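Local coordinates for alginase (Pseudoalteromonas, PDB 4Q8K), which probably depolymerises alginate by beta-elimination, as an alginate lyase of polysaccharide lyase family 18, at residues Y205-A210 and S363-T368; E190-E195 and Q314-F319; E209-V214 and T284-V289. One frame throughout, in Å; residues are numbered along the deposited sequence.

Interaction 1 (Y205-A210 and S363-T368); sequences YEVFEA and SYTRET
Strands 204-216 and 355-368 are antiparallel neighbours in the seven-stranded sheet, and here Tyr205, Val207 and Glu209 face Glu367, Thr365 and Ser363 as hydrogen-bonded pairs. Each pair makes two N-H...O bonds. The bond from Tyr205 N to Glu367 O is 2.8 Å long.

On the face of Glu206, Phe208, Tyr364 and Arg366, the Tyr364 side chain crosses that of Glu206 and turns the edge of its ring to the carboxylate. Its CG is anti to the backbone N (chi1 -178°), which carries the hydroxyl over to the neighbouring strand. There Tyr364 OH donates to Glu206 OE1 at 2.7 Å, in the plane of the ring and on the anti lone pair of the oxygen. Carboxylate and ring stand nearly perpendicular, 83° apart. Arg366 NH1 donates to Tyr364 OH at 3.2 Å. The salt bridge of Arg366 NH1 to Glu206 OE1 is long, 3.7 Å, and water 1 spans the same two groups.

This face looks into the jelly roll of the alginate lyase domain, toward the second sheet. His227 and Asn291 both bond to Glu206 OE2, so both oxygens of the carboxylate are engaged. Arg366 NH2 reaches Leu197 O. Phe208 CB meets Tyr364 CD1 at the ring edge, 4.0 Å away.

On the face of Tyr205, Val207, Thr365 and Glu367, Val207 CB lies 3.7 Å from Thr365 OG1. Glu367 bends at chi2 and brings OE2 to 3.3 Å from Tyr205 CD2. Water 2 links Val207 O to Ser363 OG.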
loop_
_atom_site.group_PDB
_atom_site.type_symbol
_atom_site.label_atom_id
_atom_site.label_comp_id
_atom_site.label_asym_id
_atom_site.label_seq_id
_atom_site.Cartn_x
_atom_site.Cartn_y
_atom_site.Cartn_z
ATOM N N TYR A 205 11.029 -15.643 -3.856
ATOM C CA TYR A 205 9.873 -16.094 -3.141
ATOM C C TYR A 205 9.728 -15.183 -1.915
ATOM O O TYR A 205 10.561 -15.183 -1.074
ATOM C CB TYR A 205 9.995 -17.576 -2.748
ATOM C CG TYR A 205 8.841 -18.067 -1.943
ATOM C CD1 TYR A 205 7.674 -18.471 -2.540
ATOM C CD2 TYR A 205 8.903 -18.087 -0.589
ATOM C CE1 TYR A 205 6.619 -18.894 -1.800
ATOM C CE2 TYR A 205 7.846 -18.497 0.151
ATOM C CZ TYR A 205 6.716 -18.899 -0.466
ATOM O OH TYR A 205 5.692 -19.289 0.294
ATOM N N GLU A 206 8.675 -14.383 -1.873
ATOM C CA GLU A 206 8.413 -13.488 -0.756
ATOM C C GLU A 206 7.065 -13.714 -0.152
ATOM O O GLU A 206 6.116 -13.928 -0.841
ATOM C CB GLU A 206 8.307 -12.054 -1.184
ATOM C CG GLU A 206 9.410 -11.460 -1.923
ATOM C CD GLU A 206 8.997 -10.101 -2.471
ATOM O OE1 GLU A 206 9.165 -9.141 -1.737
ATOM O OE2 GLU A 206 8.537 -10.047 -3.606
ATOM N N VAL A 207 7.004 -13.579 1.149
ATOM C CA VAL A 207 5.742 -13.638 1.855
ATOM C C VAL A 207 5.689 -12.467 2.823
ATOM O O VAL A 207 6.601 -12.293 3.639
ATOM C CB VAL A 207 5.618 -14.937 2.667
ATOM C CG1 VAL A 207 4.325 -14.943 3.469
ATOM C CG2 VAL A 207 5.698 -16.162 1.745
ATOM N N PHE A 208 4.640 -11.652 2.723
ATOM C CA PHE A 208 4.394 -10.608 3.704
ATOM C C PHE A 208 3.035 -10.874 4.323
ATOM O O PHE A 208 2.059 -11.124 3.611
ATOM C CB PHE A 208 4.415 -9.217 3.055
ATOM C CG PHE A 208 4.032 -8.097 3.996
ATOM C CD1 PHE A 208 4.988 -7.477 4.773
ATOM C CD2 PHE A 208 2.713 -7.661 4.093
ATOM C CE1 PHE A 208 4.643 -6.433 5.639
ATOM C CE2 PHE A 208 2.358 -6.639 4.952
ATOM C CZ PHE A 208 3.329 -6.020 5.728
ATOM N N GLU A 209 2.981 -10.857 5.649
ATOM C CA GLU A 209 1.723 -10.993 6.357
ATOM C C GLU A 209 1.664 -9.967 7.472
ATOM O O GLU A 209 2.677 -9.681 8.110
ATOM C CB GLU A 209 1.549 -12.406 6.924
ATOM C CG GLU A 209 0.175 -12.639 7.553
ATOM C CD GLU A 209 -0.207 -14.107 7.649
ATOM O OE1 GLU A 209 0.646 -14.982 7.382
ATOM O OE2 GLU A 209 -1.379 -14.382 7.985
ATOM N N ALA A 210 0.479 -9.410 7.687
ATOM C CA ALA A 210 0.266 -8.446 8.747
ATOM C C ALA A 210 -1.200 -8.415 9.158
ATOM O O ALA A 210 -2.098 -8.691 8.353
ATOM C CB ALA A 210 0.724 -7.068 8.301
ATOM N N SER A 363 5.088 -10.385 9.529
ATOM C CA SER A 363 6.198 -11.225 9.096
ATOM C C SER A 363 6.583 -10.940 7.649
ATOM O O SER A 363 5.761 -10.538 6.833
ATOM C CB SER A 363 5.891 -12.712 9.306
ATOM O OG SER A 363 4.734 -13.094 8.591
ATOM N N TYR A 364 7.852 -11.091 7.352
ATOM C CA TYR A 364 8.335 -10.961 6.006
ATOM C C TYR A 364 9.435 -11.959 5.760
ATOM O O TYR A 364 10.342 -12.050 6.517
ATOM C CB TYR A 364 8.853 -9.555 5.706
ATOM C CG TYR A 364 9.307 -9.396 4.311
ATOM C CD1 TYR A 364 8.426 -9.269 3.274
ATOM C CD2 TYR A 364 10.636 -9.408 4.013
ATOM C CE1 TYR A 364 8.871 -9.123 1.989
ATOM C CE2 TYR A 364 11.088 -9.283 2.743
ATOM C CZ TYR A 364 10.218 -9.146 1.727
ATOM O OH TYR A 364 10.713 -9.056 0.473
ATOM N N THR A 365 9.312 -12.716 4.692
ATOM C CA THR A 365 10.389 -13.588 4.270
ATOM C C THR A 365 10.699 -13.368 2.829
ATOM O O THR A 365 9.837 -13.100 2.046
ATOM C CB THR A 365 10.063 -15.082 4.460
ATOM O OG1 THR A 365 9.138 -15.472 3.475
ATOM C CG2 THR A 365 9.489 -15.365 5.768
ATOM N N ARG A 366 11.970 -13.530 2.509
ATOM C CA ARG A 366 12.486 -13.290 1.207
ATOM C C ARG A 366 13.593 -14.284 0.873
ATOM O O ARG A 366 14.572 -14.346 1.549
ATOM C CB ARG A 366 13.077 -11.903 1.164
ATOM C CG ARG A 366 13.682 -11.485 -0.135
ATOM C CD ARG A 366 14.353 -10.128 0.024
ATOM N NE ARG A 366 14.841 -9.642 -1.241
ATOM C CZ ARG A 366 14.084 -9.083 -2.154
ATOM N NH1 ARG A 366 12.818 -8.923 -1.927
ATOM N NH2 ARG A 366 14.597 -8.695 -3.276
ATOM N N GLU A 367 13.377 -15.077 -0.156
ATOM C CA GLU A 367 14.402 -15.954 -0.707
ATOM C C GLU A 367 14.622 -15.764 -2.186
ATOM O O GLU A 367 13.716 -15.729 -2.967
ATOM C CB GLU A 367 14.123 -17.420 -0.400
ATOM C CG GLU A 367 12.680 -17.823 -0.389
ATOM C CD GLU A 367 12.281 -18.556 0.871
ATOM O OE1 GLU A 367 12.758 -18.193 1.948
ATOM O OE2 GLU A 367 11.491 -19.506 0.776
ATOM N N THR A 368 15.870 -15.652 -2.572
ATOM C CA THR A 368 16.190 -15.327 -3.940
ATOM C C THR A 368 16.795 -16.520 -4.693
ATOM O O THR A 368 17.412 -17.379 -4.096
ATOM C CB THR A 368 17.141 -14.132 -3.986
ATOM O OG1 THR A 368 16.694 -13.156 -3.059
ATOM C CG2 THR A 368 17.135 -13.528 -5.334
HETATM O O HOH W 1 10.727 -7.328 -3.360
HETATM O O HOH W 2 6.024 -13.591 6.153
#

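Interaction 2 (E190-E195 and Q314-F319); sequences EYKVKE and QSYFKF
Tyr191 and Phe319 form the hydrogen-bonded pair of an antiparallel strand contact in the second sheet of the jelly roll. Strand 186-193 runs here against strand 316-319, and the axes of these short segments run at 165° to each other.

Three backbone bonds join them. Tyr191 N donates to Phe319 O, and Phe319 N returns a bond to Tyr191 O. Further along, Val193 N reaches Phe317 O at 2.9 Å.

Glu190 and Lys318 form a salt bridge, Lys318 NZ donating to Glu190 OE1 at 2.9 Å, on the syn side and 30° out of the carboxylate plane. The glutamate chain is extended, and the lysine chain turns at chi3 (-68°), which brings its ammonium back to the carboxylate. Lys318 CE also lies against this oxygen. A sulfate ion, probably from the crystallisation liquor, is bound about 4 Å from the lysine side chain. Gln226 of strand 221-228 touches both residues.

Among the apolar contacts, Tyr191 and Phe319 pack on the face turned away from the lysines. Tyr191 CB sits over one face of the Phe319 ring, 4.2 Å from its centroid, in a CH-pi contact. The two rings meet obliquely, with CD2 of Tyr191 3.7 Å from CZ of Phe319. Phe208 of the other sheet packs on Phe319 and Phe317, so these rings belong to the core between the sheets. Val193 CB packs on Tyr316 CB, and Val193 CG2 lies 4.0 Å from Phe317 CB. On the lysine face, Lys192 CB rests 3.8 Å from Lys318 CG and meets the ring edge of Tyr316 at CD2.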
loop_
_atom_site.group_PDB
_atom_site.type_symbol
_atom_site.label_atom_id
_atom_site.label_comp_id
_atom_site.label_asym_id
_atom_site.label_seq_id
_atom_site.Cartn_x
_atom_site.Cartn_y
_atom_site.Cartn_z
ATOM N N GLU A 190 6.072 4.751 4.596
ATOM C CA GLU A 190 6.202 3.478 3.904
ATOM C C GLU A 190 7.600 2.879 4.043
ATOM O O GLU A 190 8.595 3.610 4.172
ATOM C CB GLU A 190 5.917 3.759 2.432
ATOM C CG GLU A 190 5.866 2.591 1.492
ATOM C CD GLU A 190 5.503 3.058 0.098
ATOM O OE1 GLU A 190 6.392 3.576 -0.620
ATOM O OE2 GLU A 190 4.323 2.930 -0.270
ATOM N N TYR A 191 7.669 1.549 4.005
ATOM C CA TYR A 191 8.946 0.851 3.926
ATOM C C TYR A 191 9.093 0.258 2.528
ATOM O O TYR A 191 8.103 -0.154 1.922
ATOM C CB TYR A 191 9.009 -0.287 4.943
ATOM C CG TYR A 191 9.235 0.123 6.381
ATOM C CD1 TYR A 191 10.480 0.571 6.809
ATOM C CD2 TYR A 191 8.214 0.027 7.320
ATOM C CE1 TYR A 191 10.690 0.922 8.124
ATOM C CE2 TYR A 191 8.410 0.383 8.632
ATOM C CZ TYR A 191 9.654 0.828 9.030
ATOM O OH TYR A 191 9.851 1.187 10.341
ATOM N N LYS A 192 10.324 0.199 2.022
ATOM C CA LYS A 192 10.581 -0.379 0.709
ATOM C C LYS A 192 11.822 -1.268 0.722
ATOM O O LYS A 192 12.814 -0.943 1.366
ATOM C CB LYS A 192 10.750 0.723 -0.339
ATOM C CG LYS A 192 11.825 1.747 0.023
ATOM C CD LYS A 192 12.086 2.724 -1.109
ATOM C CE LYS A 192 13.166 3.741 -0.696
ATOM N NZ LYS A 192 13.468 4.693 -1.808
ATOM N N VAL A 193 11.772 -2.392 0.014
ATOM C CA VAL A 193 12.966 -3.215 -0.116
ATOM C C VAL A 193 14.085 -2.372 -0.719
ATOM O O VAL A 193 13.906 -1.733 -1.759
ATOM C CB VAL A 193 12.710 -4.458 -0.990
ATOM C CG1 VAL A 193 14.006 -5.236 -1.231
ATOM C CG2 VAL A 193 11.644 -5.363 -0.355
ATOM N N LYS A 194 15.246 -2.406 -0.115
ATOM C CA LYS A 194 16.324 -1.566 -0.568
ATOM C C LYS A 194 16.887 -1.889 -1.916
ATOM O O LYS A 194 16.872 -2.994 -2.338
ATOM C CB LYS A 194 17.401 -1.508 0.488
ATOM C CG LYS A 194 18.242 -2.742 0.553
ATOM C CD LYS A 194 19.385 -2.586 1.549
ATOM C CE LYS A 194 18.897 -2.513 2.958
ATOM N NZ LYS A 194 20.018 -2.401 3.908
ATOM N N GLU A 195 17.384 -0.886 -2.583
ATOM C CA GLU A 195 17.816 -1.011 -3.959
ATOM C C GLU A 195 18.760 -2.192 -4.217
ATOM O O GLU A 195 18.646 -2.863 -5.241
ATOM C CB GLU A 195 18.482 0.291 -4.391
ATOM C CG GLU A 195 18.579 0.486 -5.889
ATOM C CD GLU A 195 19.104 1.867 -6.236
ATOM O OE1 GLU A 195 19.936 2.388 -5.463
ATOM O OE2 GLU A 195 18.675 2.435 -7.264
ATOM N N GLN A 314 14.071 -5.290 -11.707
ATOM C CA GLN A 314 14.505 -4.646 -10.469
ATOM C C GLN A 314 13.308 -4.290 -9.601
ATOM O O GLN A 314 13.133 -3.148 -9.190
ATOM C CB GLN A 314 15.337 -3.399 -10.776
ATOM C CG GLN A 314 16.560 -3.679 -11.622
ATOM C CD GLN A 314 17.546 -4.583 -10.921
ATOM O OE1 GLN A 314 17.736 -4.488 -9.709
ATOM N NE2 GLN A 314 18.179 -5.472 -11.677
ATOM N N SER A 315 12.492 -5.294 -9.320
ATOM C CA SER A 315 11.227 -5.092 -8.624
ATOM C C SER A 315 11.441 -4.927 -7.136
ATOM O O SER A 315 12.458 -5.343 -6.594
ATOM C CB SER A 315 10.299 -6.285 -8.881
ATOM O OG SER A 315 10.807 -7.463 -8.275
ATOM N N TYR A 316 10.470 -4.324 -6.460
ATOM C CA TYR A 316 10.584 -4.176 -5.020
ATOM C C TYR A 316 9.253 -4.028 -4.314
ATOM O O TYR A 316 8.357 -3.335 -4.786
ATOM C CB TYR A 316 11.556 -3.048 -4.641
ATOM C CG TYR A 316 11.232 -1.633 -5.098
ATOM C CD1 TYR A 316 11.315 -1.278 -6.443
ATOM C CD2 TYR A 316 10.904 -0.639 -4.176
ATOM C CE1 TYR A 316 11.053 0.029 -6.859
ATOM C CE2 TYR A 316 10.653 0.663 -4.587
ATOM C CZ TYR A 316 10.729 0.984 -5.926
ATOM O OH TYR A 316 10.480 2.275 -6.340
ATOM N N PHE A 317 9.148 -4.715 -3.185
ATOM C CA PHE A 317 7.968 -4.682 -2.353
ATOM C C PHE A 317 7.999 -3.468 -1.426
ATOM O O PHE A 317 9.062 -3.100 -0.911
ATOM C CB PHE A 317 7.886 -5.960 -1.519
ATOM C CG PHE A 317 6.634 -6.069 -0.691
ATOM C CD1 PHE A 317 5.408 -6.255 -1.302
ATOM C CD2 PHE A 317 6.688 -6.012 0.690
ATOM C CE1 PHE A 317 4.247 -6.362 -0.547
ATOM C CE2 PHE A 317 5.541 -6.114 1.454
ATOM C CZ PHE A 317 4.312 -6.297 0.830
ATOM N N LYS A 318 6.832 -2.856 -1.222
ATOM C CA LYS A 318 6.677 -1.782 -0.249
ATOM C C LYS A 318 5.415 -2.000 0.561
ATOM O O LYS A 318 4.466 -2.640 0.093
ATOM C CB LYS A 318 6.576 -0.416 -0.944
ATOM C CG LYS A 318 7.519 -0.226 -2.108
ATOM C CD LYS A 318 7.607 1.238 -2.525
ATOM C CE LYS A 318 6.313 1.737 -3.137
ATOM N NZ LYS A 318 6.434 3.197 -3.499
ATOM N N PHE A 319 5.376 -1.452 1.768
ATOM C CA PHE A 319 4.146 -1.528 2.548
ATOM C C PHE A 319 4.105 -0.373 3.536
ATOM O O PHE A 319 5.146 0.187 3.881
ATOM C CB PHE A 319 4.052 -2.874 3.272
ATOM C CG PHE A 319 5.074 -3.047 4.356
ATOM C CD1 PHE A 319 6.350 -3.495 4.053
ATOM C CD2 PHE A 319 4.760 -2.764 5.668
ATOM C CE1 PHE A 319 7.300 -3.651 5.054
ATOM C CE2 PHE A 319 5.705 -2.920 6.675
ATOM C CZ PHE A 319 6.974 -3.368 6.360
#

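Interaction 3 (E209-V214 and T284-V289); sequences EATVKV and TFNLRV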
loop_
_atom_site.group_PDB
_atom_site.type_symbol
_atom_site.label_atom_id
_atom_site.label_comp_id
_atom_site.label_asym_id
_atom_site.label_seq_id
_atom_site.Cartn_x
_atom_site.Cartn_y
_atom_site.Cartn_z
ATOM N N GLU A 209 2.981 -10.857 5.649
ATOM C CA GLU A 209 1.723 -10.993 6.357
ATOM C C GLU A 209 1.664 -9.967 7.472
ATOM O O GLU A 209 2.677 -9.681 8.110
ATOM C CB GLU A 209 1.549 -12.406 6.924
ATOM C CG GLU A 209 0.175 -12.639 7.553
ATOM C CD GLU A 209 -0.207 -14.107 7.649
ATOM O OE1 GLU A 209 0.646 -14.982 7.382
ATOM O OE2 GLU A 209 -1.379 -14.382 7.985
ATOM N N ALA A 210 0.479 -9.410 7.687
ATOM C CA ALA A 210 0.266 -8.446 8.747
ATOM C C ALA A 210 -1.200 -8.415 9.158
ATOM O O ALA A 210 -2.098 -8.691 8.353
ATOM C CB ALA A 210 0.724 -7.068 8.301
ATOM N N THR A 211 -1.423 -8.126 10.431
ATOM C CA THR A 211 -2.730 -7.769 10.949
ATOM C C THR A 211 -2.834 -6.250 10.808
ATOM O O THR A 211 -2.013 -5.500 11.360
ATOM C CB THR A 211 -2.853 -8.193 12.424
ATOM O OG1 THR A 211 -2.843 -9.624 12.504
ATOM C CG2 THR A 211 -4.129 -7.664 13.059
ATOM N N VAL A 212 -3.823 -5.803 10.040
ATOM C CA VAL A 212 -3.906 -4.408 9.637
ATOM C C VAL A 212 -5.158 -3.722 10.158
ATOM O O VAL A 212 -6.276 -4.114 9.822
ATOM C CB VAL A 212 -3.897 -4.264 8.087
ATOM C CG1 VAL A 212 -3.891 -2.787 7.690
ATOM C CG2 VAL A 212 -2.714 -4.985 7.474
ATOM N N LYS A 213 -4.964 -2.681 10.961
ATOM C CA LYS A 213 -6.082 -1.852 11.407
ATOM C C LYS A 213 -6.029 -0.531 10.652
ATOM O O LYS A 213 -4.961 0.056 10.494
ATOM C CB LYS A 213 -6.019 -1.631 12.921
ATOM C CG LYS A 213 -7.113 -0.736 13.487
ATOM C CD LYS A 213 -6.951 -0.557 14.999
ATOM C CE LYS A 213 -7.947 0.459 15.551
ATOM N NZ LYS A 213 -7.876 0.609 17.038
ATOM N N VAL A 214 -7.172 -0.069 10.160
ATOM C CA VAL A 214 -7.196 1.170 9.397
ATOM C C VAL A 214 -8.176 2.146 10.023
ATOM O O VAL A 214 -9.325 1.803 10.273
ATOM C CB VAL A 214 -7.570 0.931 7.911
ATOM C CG1 VAL A 214 -7.568 2.241 7.148
ATOM C CG2 VAL A 214 -6.605 -0.065 7.255
ATOM N N THR A 284 -10.214 -4.099 11.720
ATOM C CA THR A 284 -8.931 -4.748 11.487
ATOM C C THR A 284 -9.133 -5.965 10.595
ATOM O O THR A 284 -10.158 -6.637 10.691
ATOM C CB THR A 284 -8.293 -5.204 12.820
ATOM O OG1 THR A 284 -8.096 -4.069 13.679
ATOM C CG2 THR A 284 -6.955 -5.901 12.584
ATOM N N PHE A 285 -8.172 -6.228 9.711
ATOM C CA PHE A 285 -8.226 -7.428 8.876
ATOM C C PHE A 285 -6.839 -8.036 8.739
ATOM O O PHE A 285 -5.845 -7.426 9.137
ATOM C CB PHE A 285 -8.826 -7.116 7.501
ATOM C CG PHE A 285 -7.971 -6.205 6.639
ATOM C CD1 PHE A 285 -8.046 -4.832 6.755
ATOM C CD2 PHE A 285 -7.124 -6.738 5.674
ATOM C CE1 PHE A 285 -7.270 -4.007 5.946
ATOM C CE2 PHE A 285 -6.357 -5.929 4.867
ATOM C CZ PHE A 285 -6.426 -4.559 4.995
ATOM N N ASN A 286 -6.774 -9.245 8.192
ATOM C CA ASN A 286 -5.500 -9.902 7.972
ATOM C C ASN A 286 -5.093 -9.806 6.513
ATOM O O ASN A 286 -5.896 -10.073 5.613
ATOM C CB ASN A 286 -5.578 -11.372 8.398
ATOM C CG ASN A 286 -4.209 -12.015 8.532
ATOM O OD1 ASN A 286 -3.512 -11.802 9.526
ATOM N ND2 ASN A 286 -3.819 -12.809 7.539
ATOM N N LEU A 287 -3.844 -9.416 6.283
ATOM C CA LEU A 287 -3.315 -9.284 4.935
ATOM C C LEU A 287 -2.162 -10.253 4.700
ATOM O O LEU A 287 -1.206 -10.288 5.465
ATOM C CB LEU A 287 -2.830 -7.851 4.678
ATOM C CG LEU A 287 -2.219 -7.593 3.298
ATOM C CD1 LEU A 287 -3.241 -7.746 2.191
ATOM C CD2 LEU A 287 -1.612 -6.183 3.262
ATOM N N ARG A 288 -2.255 -11.037 3.637
ATOM C CA ARG A 288 -1.142 -11.895 3.232
ATOM C C ARG A 288 -0.843 -11.704 1.751
ATOM O O ARG A 288 -1.709 -11.902 0.901
ATOM C CB ARG A 288 -1.427 -13.376 3.533
ATOM C CG ARG A 288 -0.226 -14.293 3.290
ATOM C CD ARG A 288 -0.422 -15.667 3.954
ATOM N NE ARG A 288 0.803 -16.470 3.941
ATOM C CZ ARG A 288 1.047 -17.416 3.045
ATOM N NH1 ARG A 288 2.180 -18.112 3.073
ATOM N NH2 ARG A 288 0.143 -17.669 2.112
ATOM N N VAL A 289 0.390 -11.318 1.451
ATOM C CA VAL A 289 0.821 -11.125 0.078
ATOM C C VAL A 289 1.962 -12.082 -0.195
ATOM O O VAL A 289 2.962 -12.080 0.522
ATOM C CB VAL A 289 1.317 -9.679 -0.155
ATOM C CG1 VAL A 289 1.781 -9.497 -1.585
ATOM C CG2 VAL A 289 0.213 -8.691 0.178
HETATM O O HOH W 3 -0.995 -11.285 10.818
#
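Glu209 leans from its strand over Asn286 and Arg288 of the neighbouring one. Its CB lies 3.8 Å from Leu287 O. CG, anti to the backbone N (chi1 -174°), comes closer to the same oxygen, at 3.4 Å. Beyond it the carboxylate forks. OE2 accepts a bond from Asn286 ND2 at 2.9 Å, on its anti side, tilted out of the carboxylate plane but near the amide plane of Asn286. OE1 rests against Arg288 CD, and its salt bridge to Arg288 NE is long, 3.8 Å. An alanine in place of Glu209 would probably leave the Asn286 amide without this acceptor and Arg288 without its nearby charge.

The strands 204-216 and 284-292 are antiparallel neighbours in one sheet of the jelly roll. Ala210 with Leu287 and Val212 with Phe285 are the hydrogen-bonded pairs of these two strands here.

On the polar face, water 3 joins Thr211 OG1 to Asn286 OD1. Thr211 CG2 and Thr284 CG2 are tight, 3.4 Å apart. The buried face is apolar. Val212 CB sits over one face of the Phe285 ring, 4.2 Å from its centroid, and Val212 CG2 touches Leu287 CB. Phe301 stacks on the Phe285 ring.

Interactions 1 and 3 share strand 204-216, which is bonded along one edge to 355-368 and along the other to 284-292. Glu209 touches both neighbours; Ala210 lies in both segments but pairs only in interaction 3. Interaction 2 belongs to the opposing sheet and is mostly buried, whereas the other two are only partly buried, with one face to the core and the other toward solvent. The sheets meet where Phe208 of interaction 1 packs on Phe317 and Phe319 of interaction 2. Interaction 3 reaches this core through Val289, which touches Phe317. Chemistry follows place. Interaction 1 has a buried polar cluster, interaction 2 pairs a salt bridge with aromatic packing, and interaction 3 keeps its polar groups on the outer face.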